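Local coordinates for Aac(6')-ib (Escherichia coli, PDB 2BUE), which probably catalyses transfer of the acetyl group of acetyl-CoA to the 6'-amino group of aminoglycoside antibiotics, as a GNAT-family resistance enzyme, at residues Leu28-Glu33 with Thr79-Met84; Gly116-Leu121 with Gln153-Pro158; Phe172-Thr177 with Val186-Thr191. The protein carries 2 engineered substitutions. One frame throughout, in Å; residues are numbered along the deposited sequence.

All three contacts pair strands of one mixed sheet, the GNAT acetyltransferase core. Contact 2 is wholly buried near the middle, where the parallel strands 114-121 and 151-154 part and two aspartates grip the aminoglycoside; its chemistry is polar, with ligand amines and waters between the segments. Contacts 1 and 3 are antiparallel, only partly buried, and involve the two outermost strands, 26-30 and 173-180, on opposite sides of the chain's centre. Both rely on backbone bonds and apolar packing, contact 3 with a beta bulge. Contacts 2 and 3 touch, because strands 151-154 and 183-191 are neighbours, whereas contact 1 stays about 6 Å from contact 2 between nearest atoms.

Contact 1: residues Leu28-Glu33 with Thr79-Met84; sequences LRLMTE and TPYIAM
With chi1 at 64°, Arg29 places CG between its backbone N and carbonyl carbon, and the chain then runs extended to NE, which lays the guanidinium over Ile82. The two side chains lie alongside and point the same way: one guanidinium face rests on Ile82 CB, 3.7 Å from Arg29 CZ. Arg29 NE also makes a weak hydrogen bond, 3.6 Å long, to Met84 SD, whose chain is bent at chi2 and chi3. The stronger polar partner of the guanidinium is Asp35, which forms a salt bridge with Arg29 NH1.

Met31 CG stands anti to the backbone N (chi1 -166°), and a bend at chi3 turns the methyl back over the proline, with Met31 CE 3.8 Å from Pro80 CB. Met31 CG packs on Ile82 CG1, also at 3.8 Å. On the other face of the sheet, Leu28 CD2 reaches Tyr81 CB and Ala83 CB.

The backbones form an antiparallel pair in which Arg29 and Ile82 exchange N-H...O bonds, the one from Ile82 N to Arg29 O being 2.8 Å. A further bond joins Met31 N to Pro80 O at 2.9 Å, nearly straight at the hydrogen although the donor stands above the carbonyl plane. One water donates to both Met31 O and Pro80 O.

Strand 26-30 is an edge strand of the sheet, with strand 88-97 on the far side of 78-85. Helix 131-144 packs against Leu28, Tyr81 and Ala83, while helix 36-43 closes over Met31 and Ile82.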
loop_
_atom_site.group_PDB
_atom_site.type_symbol
_atom_site.label_atom_id
_atom_site.label_comp_id
_atom_site.label_asym_id
_atom_site.label_seq_id
_atom_site.Cartn_x
_atom_site.Cartn_y
_atom_site.Cartn_z
ATOM N N LEU A 28 5.877 -8.170 -7.667
ATOM C CA LEU A 28 6.197 -6.752 -7.500
ATOM C C LEU A 28 7.556 -6.435 -8.038
ATOM O O LEU A 28 8.523 -7.182 -7.798
ATOM C CB LEU A 28 6.166 -6.362 -6.031
ATOM C CG LEU A 28 4.827 -6.614 -5.335
ATOM C CD1 LEU A 28 5.074 -6.795 -3.853
ATOM C CD2 LEU A 28 3.816 -5.498 -5.616
ATOM N N ARG A 29 7.639 -5.311 -8.741
ATOM C CA ARG A 29 8.916 -4.749 -9.137
ATOM C C ARG A 29 8.975 -3.322 -8.655
ATOM O O ARG A 29 7.926 -2.698 -8.464
ATOM C CB ARG A 29 9.060 -4.782 -10.670
ATOM C CG ARG A 29 8.044 -3.928 -11.437
ATOM C CD ARG A 29 8.373 -3.930 -12.940
ATOM N NE ARG A 29 7.414 -3.181 -13.751
ATOM C CZ ARG A 29 7.397 -1.851 -13.868
ATOM N NH1 ARG A 29 8.278 -1.083 -13.195
ATOM N NH2 ARG A 29 6.485 -1.299 -14.663
ATOM N N LEU A 30 10.181 -2.789 -8.472
ATOM C CA LEU A 30 10.319 -1.361 -8.161
ATOM C C LEU A 30 9.713 -0.544 -9.285
ATOM O O LEU A 30 9.880 -0.870 -10.467
ATOM C CB LEU A 30 11.778 -0.925 -7.965
ATOM C CG LEU A 30 12.538 -1.366 -6.723
ATOM C CD1 LEU A 30 14.004 -0.895 -6.836
ATOM C CD2 LEU A 30 11.906 -0.831 -5.402
ATOM N N MET A 31 9.003 0.517 -8.918
ATOM C CA MET A 31 8.580 1.504 -9.903
ATOM C C MET A 31 9.782 2.369 -10.295
ATOM O O MET A 31 10.651 2.649 -9.465
ATOM C CB MET A 31 7.494 2.394 -9.288
ATOM C CG MET A 31 6.755 3.215 -10.347
ATOM S SD MET A 31 5.493 4.296 -9.689
ATOM C CE MET A 31 6.441 5.619 -8.995
ATOM N N THR A 32 9.811 2.781 -11.554
ATOM C CA THR A 32 10.838 3.691 -12.053
ATOM C C THR A 32 10.201 4.972 -12.572
ATOM O O THR A 32 8.974 5.035 -12.781
ATOM C CB THR A 32 11.659 3.036 -13.197
ATOM O OG1 THR A 32 10.887 3.046 -14.401
ATOM C CG2 THR A 32 12.061 1.569 -12.848
ATOM N N GLU A 33 11.038 5.982 -12.824
ATOM C CA GLU A 33 10.563 7.213 -13.491
ATOM C C GLU A 33 9.804 6.959 -14.812
ATOM O O GLU A 33 8.941 7.755 -15.196
ATOM C CB GLU A 33 11.712 8.210 -13.725
ATOM C CG GLU A 33 12.756 7.698 -14.692
ATOM C CD GLU A 33 13.933 8.646 -14.864
ATOM O OE1 GLU A 33 13.765 9.875 -14.657
ATOM O OE2 GLU A 33 15.027 8.144 -15.210
ATOM N N THR A 79 8.747 3.617 -0.586
ATOM C CA THR A 79 9.231 2.833 -1.725
ATOM C C THR A 79 8.069 2.419 -2.619
ATOM O O THR A 79 7.148 1.726 -2.157
ATOM C CB THR A 79 9.980 1.563 -1.238
ATOM O OG1 THR A 79 11.064 1.946 -0.384
ATOM C CG2 THR A 79 10.497 0.736 -2.412
ATOM N N PRO A 80 8.095 2.854 -3.895
ATOM C CA PRO A 80 7.024 2.529 -4.847
ATOM C C PRO A 80 7.264 1.257 -5.643
ATOM O O PRO A 80 8.408 0.990 -6.086
ATOM C CB PRO A 80 7.014 3.748 -5.789
ATOM C CG PRO A 80 8.492 4.159 -5.876
ATOM C CD PRO A 80 9.109 3.757 -4.498
ATOM N N TYR A 81 6.185 0.494 -5.846
ATOM C CA TYR A 81 6.209 -0.741 -6.635
ATOM C C TYR A 81 5.137 -0.734 -7.726
ATOM O O TYR A 81 4.088 -0.092 -7.566
ATOM C CB TYR A 81 5.921 -1.970 -5.754
ATOM C CG TYR A 81 6.726 -2.022 -4.492
ATOM C CD1 TYR A 81 8.027 -2.529 -4.491
ATOM C CD2 TYR A 81 6.189 -1.550 -3.297
ATOM C CE1 TYR A 81 8.784 -2.553 -3.304
ATOM C CE2 TYR A 81 6.915 -1.568 -2.097
ATOM C CZ TYR A 81 8.221 -2.060 -2.118
ATOM O OH TYR A 81 8.928 -2.104 -0.939
ATOM N N ILE A 82 5.401 -1.474 -8.801
ATOM C CA ILE A 82 4.383 -1.821 -9.775
ATOM C C ILE A 82 4.066 -3.306 -9.607
ATOM O O ILE A 82 4.979 -4.145 -9.569
ATOM C CB ILE A 82 4.800 -1.491 -11.244
ATOM C CG1 ILE A 82 5.068 0.016 -11.388
ATOM C CG2 ILE A 82 3.691 -2.001 -12.210
ATOM C CD1 ILE A 82 3.839 0.924 -11.161
ATOM N N ALA A 83 2.775 -3.601 -9.474
ATOM C CA ALA A 83 2.283 -4.974 -9.413
ATOM C C ALA A 83 2.120 -5.513 -10.821
ATOM O O ALA A 83 1.516 -4.848 -11.691
ATOM C CB ALA A 83 0.961 -5.027 -8.668
ATOM N N MET A 84 2.636 -6.728 -11.025
ATOM C CA MET A 84 2.631 -7.383 -12.340
ATOM C C MET A 84 1.849 -8.696 -12.320
ATOM O O MET A 84 1.921 -9.445 -11.349
ATOM C CB MET A 84 4.068 -7.702 -12.767
ATOM C CG MET A 84 5.018 -6.516 -12.786
ATOM S SD MET A 84 4.606 -5.337 -14.080
ATOM C CE MET A 84 4.845 -6.362 -15.553
HETATM O O HOH W 1 11.176 2.354 -6.457
#

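Contact 2: residues Gly116-Leu121 with Gln153-Pro158; sequences GIDQLL and QTDPSP. With RIO (ribostamycin), chain C.
The beta-alpha-beta unit formed by strand 114-121, helix 131-144 and strand 151-154 brings these segments together at the aminoglycoside and coenzyme A sites of the GNAT fold. Gly116 pairs with Gln153 in parallel, and Ile117 N donates to Gln153 O at 3.1 Å. Gln153 CG lies against Gly116 CA, 3.5 Å away, while the amide beyond it bonds to Tyr187 and Tyr96.

Past this point the strands diverge, and side chains and waters fill the widening gap. Thr154 CB sits near Ile117 CG1, and Thr154 OG1, anti to its own backbone N (chi1 -167°), lies 3.0 Å from Ile117 O. A water donates to Asp118 OD1 and is also hydrogen-bonded to Thr154 OG1.

Asp118 and Asp155 then converge on ribostamycin. Their OD1 atoms are 3.6 Å apart, a like-charge approach probably eased by the ligand amines. Gln94 holds the other oxygen of Asp118, OD2. On the coenzyme side, Gln119 O and Leu121 N both bond to coenzyme A. Ribostamycin N3 donates to Asp118 OD1 at 2.8 Å, and N2 of the same ligand bridges the carboxylates, 2.8 Å from Asp118 OD1 and 2.8 Å from Asp155 OD1.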
loop_
_atom_site.group_PDB
_atom_site.type_symbol
_atom_site.label_atom_id
_atom_site.label_comp_id
_atom_site.label_asym_id
_atom_site.label_seq_id
_atom_site.Cartn_x
_atom_site.Cartn_y
_atom_site.Cartn_z
ATOM N N GLY A 116 4.443 0.322 6.708
ATOM C CA GLY A 116 3.049 0.393 6.281
ATOM C C GLY A 116 2.966 0.191 4.783
ATOM O O GLY A 116 3.969 0.320 4.069
ATOM N N ILE A 117 1.771 -0.107 4.304
ATOM C CA ILE A 117 1.544 -0.292 2.873
ATOM C C ILE A 117 0.281 0.442 2.410
ATOM O O ILE A 117 -0.666 0.653 3.203
ATOM C CB ILE A 117 1.447 -1.783 2.500
ATOM C CG1 ILE A 117 0.308 -2.475 3.284
ATOM C CG2 ILE A 117 2.796 -2.497 2.796
ATOM C CD1 ILE A 117 -0.022 -3.913 2.770
ATOM N N ASP A 118 0.283 0.776 1.124
ATOM C CA ASP A 118 -0.911 1.323 0.431
ATOM C C ASP A 118 -0.862 0.734 -0.964
ATOM O O ASP A 118 0.221 0.457 -1.484
ATOM C CB ASP A 118 -0.835 2.844 0.323
ATOM C CG ASP A 118 -0.671 3.527 1.668
ATOM O OD1 ASP A 118 -1.660 3.613 2.419
ATOM O OD2 ASP A 118 0.454 3.975 1.948
ATOM N N GLN A 119 -2.018 0.507 -1.577
ATOM C CA GLN A 119 -2.007 -0.060 -2.921
ATOM C C GLN A 119 -3.326 0.150 -3.650
ATOM O O GLN A 119 -4.349 0.506 -3.046
ATOM C CB GLN A 119 -1.627 -1.560 -2.906
ATOM C CG GLN A 119 -2.719 -2.503 -2.492
ATOM C CD GLN A 119 -3.119 -2.353 -1.066
ATOM O OE1 GLN A 119 -2.270 -2.253 -0.167
ATOM N NE2 GLN A 119 -4.433 -2.376 -0.826
ATOM N N LEU A 120 -3.247 -0.012 -4.960
ATOM C CA LEU A 120 -4.415 0.146 -5.825
ATOM C C LEU A 120 -4.274 -0.797 -7.024
ATOM O O LEU A 120 -3.162 -1.090 -7.482
ATOM C CB LEU A 120 -4.553 1.604 -6.289
ATOM C CG LEU A 120 -3.411 2.159 -7.165
ATOM C CD1 LEU A 120 -3.697 1.920 -8.657
ATOM C CD2 LEU A 120 -3.171 3.644 -6.888
ATOM N N LEU A 121 -5.423 -1.253 -7.517
ATOM C CA LEU A 121 -5.496 -1.999 -8.769
ATOM C C LEU A 121 -5.885 -1.048 -9.908
ATOM O O LEU A 121 -6.863 -0.295 -9.818
ATOM C CB LEU A 121 -6.543 -3.123 -8.665
ATOM C CG LEU A 121 -6.193 -4.304 -7.748
ATOM C CD1 LEU A 121 -7.353 -5.338 -7.763
ATOM C CD2 LEU A 121 -4.853 -4.921 -8.181
ATOM N N GLN A 153 1.667 -2.517 8.873
ATOM C CA GLN A 153 0.413 -1.810 9.190
ATOM C C GLN A 153 -0.241 -1.327 7.917
ATOM O O GLN A 153 0.415 -1.169 6.860
ATOM C CB GLN A 153 0.654 -0.616 10.124
ATOM C CG GLN A 153 1.458 0.505 9.424
ATOM C CD GLN A 153 1.692 1.716 10.313
ATOM O OE1 GLN A 153 1.969 1.594 11.517
ATOM N NE2 GLN A 153 1.629 2.896 9.710
ATOM N N THR A 154 -1.542 -1.071 8.000
ATOM C CA THR A 154 -2.214 -0.318 6.935
ATOM C C THR A 154 -3.358 0.478 7.582
ATOM O O THR A 154 -3.718 0.190 8.720
ATOM C CB THR A 154 -2.702 -1.213 5.790
ATOM O OG1 THR A 154 -3.067 -0.395 4.652
ATOM C CG2 THR A 154 -3.854 -2.095 6.238
ATOM N N ASP A 155 -3.887 1.452 6.852
ATOM C CA ASP A 155 -4.768 2.457 7.457
ATOM C C ASP A 155 -5.909 2.880 6.509
ATOM O O ASP A 155 -6.048 4.075 6.208
ATOM C CB ASP A 155 -3.954 3.664 7.945
ATOM C CG ASP A 155 -3.348 4.489 6.788
ATOM O OD1 ASP A 155 -3.096 3.906 5.706
ATOM O OD2 ASP A 155 -3.182 5.717 6.965
ATOM N N PRO A 156 -6.726 1.905 6.056
ATOM C CA PRO A 156 -7.821 2.247 5.150
ATOM C C PRO A 156 -8.807 3.218 5.802
ATOM O O PRO A 156 -8.953 3.235 7.019
ATOM C CB PRO A 156 -8.514 0.901 4.886
ATOM C CG PRO A 156 -8.147 0.029 6.121
ATOM C CD PRO A 156 -6.712 0.469 6.411
ATOM N N SER A 157 -9.459 4.029 4.972
ATOM C CA SER A 157 -10.588 4.826 5.424
ATOM C C SER A 157 -11.670 3.919 6.032
ATOM O O SER A 157 -11.945 2.841 5.494
ATOM C CB SER A 157 -11.208 5.511 4.211
ATOM O OG SER A 157 -12.509 5.984 4.521
ATOM N N PRO A 158 -12.335 4.397 7.102
ATOM C CA PRO A 158 -13.482 3.656 7.648
ATOM C C PRO A 158 -14.587 3.415 6.597
ATOM O O PRO A 158 -15.332 2.453 6.729
ATOM C CB PRO A 158 -14.016 4.595 8.754
ATOM C CG PRO A 158 -12.783 5.431 9.143
ATOM C CD PRO A 158 -12.077 5.649 7.842
HETATM O O1 RIO C . 0.702 8.393 -2.053
HETATM C C1 RIO C . 2.067 8.838 -2.051
HETATM C C2 RIO C . 2.155 10.124 -1.220
HETATM O O2 RIO C . 1.160 10.158 -0.177
HETATM C C3 RIO C . 1.715 9.618 1.033
HETATM O O3 RIO C . 1.174 8.308 1.301
HETATM C C4 RIO C . 0.567 8.178 2.647
HETATM C C5 RIO C . 1.622 7.795 3.724
HETATM O O4 RIO C . 2.600 8.813 3.844
HETATM C C6 RIO C . 1.022 7.491 5.108
HETATM N N1 RIO C . 2.099 6.966 5.995
HETATM C C7 RIO C . -0.101 6.425 4.985
HETATM C C8 RIO C . -1.182 6.898 3.989
HETATM N N2 RIO C . -2.276 5.886 3.962
HETATM C C9 RIO C . -0.568 7.115 2.563
HETATM O O5 RIO C . -1.646 7.690 1.770
HETATM C C10 RIO C . -1.712 7.183 0.437
HETATM O O6 RIO C . -2.460 5.992 0.384
HETATM C C11 RIO C . -3.903 6.123 0.641
HETATM C C12 RIO C . -4.514 4.729 0.363
HETATM N N3 RIO C . -4.249 3.817 1.486
HETATM C C13 RIO C . -4.544 7.203 -0.284
HETATM O O7 RIO C . -5.915 7.393 0.141
HETATM C C14 RIO C . -3.756 8.531 -0.175
HETATM O O8 RIO C . -4.328 9.588 -0.998
HETATM C C15 RIO C . -2.267 8.307 -0.488
HETATM N N4 RIO C . -1.478 9.529 -0.334
HETATM C C16 RIO C . 3.252 9.629 0.833
HETATM O O9 RIO C . 3.786 10.492 1.825
HETATM C C17 RIO C . 3.469 10.354 -0.507
HETATM O O10 RIO C . 3.576 11.778 -0.227
HETATM O O HOH W 2 -0.864 2.508 5.408
HETATM O O HOH W 3 -4.019 1.785 3.393
#

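Contact 3: residues Phe172-Thr177 with Val186-Thr191; sequences FERQGT and VYMVQT
Gln175 is part of the beta bulge in the hairpin made by strands 173-180 and 183-191, and its side chain folds back across Val189. Gln175 CB meets Tyr187 O at 3.4 Å and lies at the edge of the Tyr187 ring, near CD2. Next, Gln175 CG passes near Val189 CG2, and a turn at chi2 (-55°) swings the amide back along its own strand. CD packs on the same methyl, and at the tip Gln175 NE2 approaches Val189 CG2 to 3.6 Å while donating to Glu173 O.

The bulge shifts the register by one between Arg174 and Gly176. Tyr187 faces both Gln175 and Gly176: Gln175 N donates to Tyr187 O and Tyr187 N donates to Gly176 O, each 2.8 Å, and these two bonds close the bulge. Gly176 N is buried here without a partner.

On the face that carries Arg174, Arg174 CG touches both Val186 CG1 and Met188 CE, and the guanidinium forms a salt bridge with Glu168 of helix 161-169. Met188 CE also meets Phe172 CB at 3.9 Å, and Gln190 CB sits over a face of the Phe172 ring in a CH-pi contact. Glu173 O accepts from two donors on opposite faces of its carbonyl plane, Val189 N at 3.0 Å and Gln175 NE2 at 3.0 Å.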
loop_
_atom_site.group_PDB
_atom_site.type_symbol
_atom_site.label_atom_id
_atom_site.label_comp_id
_atom_site.label_asym_id
_atom_site.label_seq_id
_atom_site.Cartn_x
_atom_site.Cartn_y
_atom_site.Cartn_z
ATOM N N PHE A 172 -4.301 -9.267 7.845
ATOM C CA PHE A 172 -4.277 -8.117 8.735
ATOM C C PHE A 172 -5.438 -8.198 9.724
ATOM O O PHE A 172 -6.479 -8.790 9.422
ATOM C CB PHE A 172 -4.373 -6.808 7.936
ATOM C CG PHE A 172 -3.095 -6.449 7.228
ATOM C CD1 PHE A 172 -2.199 -5.548 7.822
ATOM C CD2 PHE A 172 -2.793 -7.010 5.978
ATOM C CE1 PHE A 172 -0.994 -5.218 7.193
ATOM C CE2 PHE A 172 -1.607 -6.683 5.342
ATOM C CZ PHE A 172 -0.707 -5.784 5.948
ATOM N N GLU A 173 -5.232 -7.626 10.905
ATOM C CA GLU A 173 -6.295 -7.566 11.918
ATOM C C GLU A 173 -6.598 -6.131 12.294
ATOM O O GLU A 173 -5.688 -5.350 12.563
ATOM C CB GLU A 173 -5.917 -8.395 13.145
ATOM C CG GLU A 173 -5.863 -9.891 12.773
ATOM C CD GLU A 173 -5.468 -10.830 13.906
ATOM O OE1 GLU A 173 -5.233 -10.387 15.063
ATOM O OE2 GLU A 173 -5.382 -12.047 13.615
ATOM N N ARG A 174 -7.892 -5.794 12.304
ATOM C CA ARG A 174 -8.332 -4.462 12.738
ATOM C C ARG A 174 -8.007 -4.230 14.222
ATOM O O ARG A 174 -8.326 -5.060 15.073
ATOM C CB ARG A 174 -9.838 -4.267 12.476
ATOM C CG ARG A 174 -10.194 -4.117 11.014
ATOM C CD ARG A 174 -11.689 -3.824 10.825
ATOM N NE ARG A 174 -12.402 -4.979 10.286
ATOM C CZ ARG A 174 -13.674 -4.958 9.871
ATOM N NH1 ARG A 174 -14.408 -3.857 9.974
ATOM N NH2 ARG A 174 -14.214 -6.039 9.341
ATOM N N GLN A 175 -7.354 -3.112 14.510
ATOM C CA GLN A 175 -7.015 -2.739 15.875
ATOM C C GLN A 175 -7.954 -1.698 16.464
ATOM O O GLN A 175 -8.391 -1.825 17.609
ATOM C CB GLN A 175 -5.571 -2.213 15.932
ATOM C CG GLN A 175 -4.547 -3.225 15.446
ATOM C CD GLN A 175 -4.653 -4.530 16.206
ATOM O OE1 GLN A 175 -4.536 -4.554 17.437
ATOM N NE2 GLN A 175 -4.885 -5.618 15.489
ATOM N N GLY A 176 -8.194 -0.630 15.726
ATOM C CA GLY A 176 -9.062 0.447 16.215
ATOM C C GLY A 176 -8.948 1.659 15.312
ATOM O O GLY A 176 -8.251 1.621 14.284
ATOM N N THR A 177 -9.609 2.740 15.720
ATOM C CA THR A 177 -9.626 3.961 14.956
ATOM C C THR A 177 -8.515 4.875 15.419
ATOM O O THR A 177 -8.360 5.129 16.629
ATOM C CB THR A 177 -11.011 4.667 15.103
ATOM O OG1 THR A 177 -12.020 3.762 14.630
ATOM C CG2 THR A 177 -11.060 5.972 14.293
ATOM N N VAL A 186 -8.909 3.195 9.960
ATOM C CA VAL A 186 -8.969 1.924 10.673
ATOM C C VAL A 186 -7.548 1.357 10.667
ATOM O O VAL A 186 -7.070 0.918 9.626
ATOM C CB VAL A 186 -9.971 0.958 10.038
ATOM C CG1 VAL A 186 -9.969 -0.389 10.765
ATOM C CG2 VAL A 186 -11.391 1.592 10.080
ATOM N N TYR A 187 -6.897 1.389 11.831
ATOM C CA TYR A 187 -5.524 0.898 11.948
ATOM C C TYR A 187 -5.550 -0.635 11.947
ATOM O O TYR A 187 -6.237 -1.267 12.763
ATOM C CB TYR A 187 -4.919 1.412 13.237
ATOM C CG TYR A 187 -3.449 1.164 13.299
ATOM C CD1 TYR A 187 -2.576 1.765 12.367
ATOM C CD2 TYR A 187 -2.921 0.333 14.279
ATOM C CE1 TYR A 187 -1.183 1.539 12.434
ATOM C CE2 TYR A 187 -1.528 0.085 14.347
ATOM C CZ TYR A 187 -0.682 0.676 13.415
ATOM O OH TYR A 187 0.665 0.392 13.484
ATOM N N MET A 188 -4.805 -1.233 11.017
ATOM C CA MET A 188 -4.763 -2.691 10.874
ATOM C C MET A 188 -3.315 -3.156 10.874
ATOM O O MET A 188 -2.463 -2.490 10.307
ATOM C CB MET A 188 -5.409 -3.107 9.550
ATOM C CG MET A 188 -6.886 -2.642 9.449
ATOM S SD MET A 188 -7.660 -3.193 7.931
ATOM C CE MET A 188 -7.830 -4.950 8.190
ATOM N N VAL A 189 -3.058 -4.317 11.465
ATOM C CA VAL A 189 -1.678 -4.812 11.550
ATOM C C VAL A 189 -1.578 -6.312 11.294
ATOM O O VAL A 189 -2.544 -7.079 11.477
ATOM C CB VAL A 189 -0.997 -4.452 12.920
ATOM C CG1 VAL A 189 -1.042 -2.959 13.228
ATOM C CG2 VAL A 189 -1.556 -5.292 14.073
ATOM N N GLN A 190 -0.376 -6.727 10.897
ATOM C CA GLN A 190 -0.003 -8.128 10.779
ATOM C C GLN A 190 1.433 -8.236 11.317
ATOM O O GLN A 190 2.339 -7.631 10.764
ATOM C CB GLN A 190 -0.051 -8.556 9.317
ATOM C CG GLN A 190 0.164 -10.029 9.128
ATOM C CD GLN A 190 -0.070 -10.519 7.714
ATOM O OE1 GLN A 190 -0.577 -9.793 6.815
ATOM N NE2 GLN A 190 0.258 -11.780 7.505
ATOM N N THR A 191 1.636 -8.972 12.412
ATOM C CA THR A 191 2.971 -9.094 13.019
ATOM C C THR A 191 3.773 -10.200 12.334
ATOM O O THR A 191 3.208 -11.095 11.713
ATOM C CB THR A 191 2.889 -9.461 14.523
ATOM O OG1 THR A 191 2.287 -10.760 14.652
ATOM C CG2 THR A 191 2.063 -8.390 15.305
#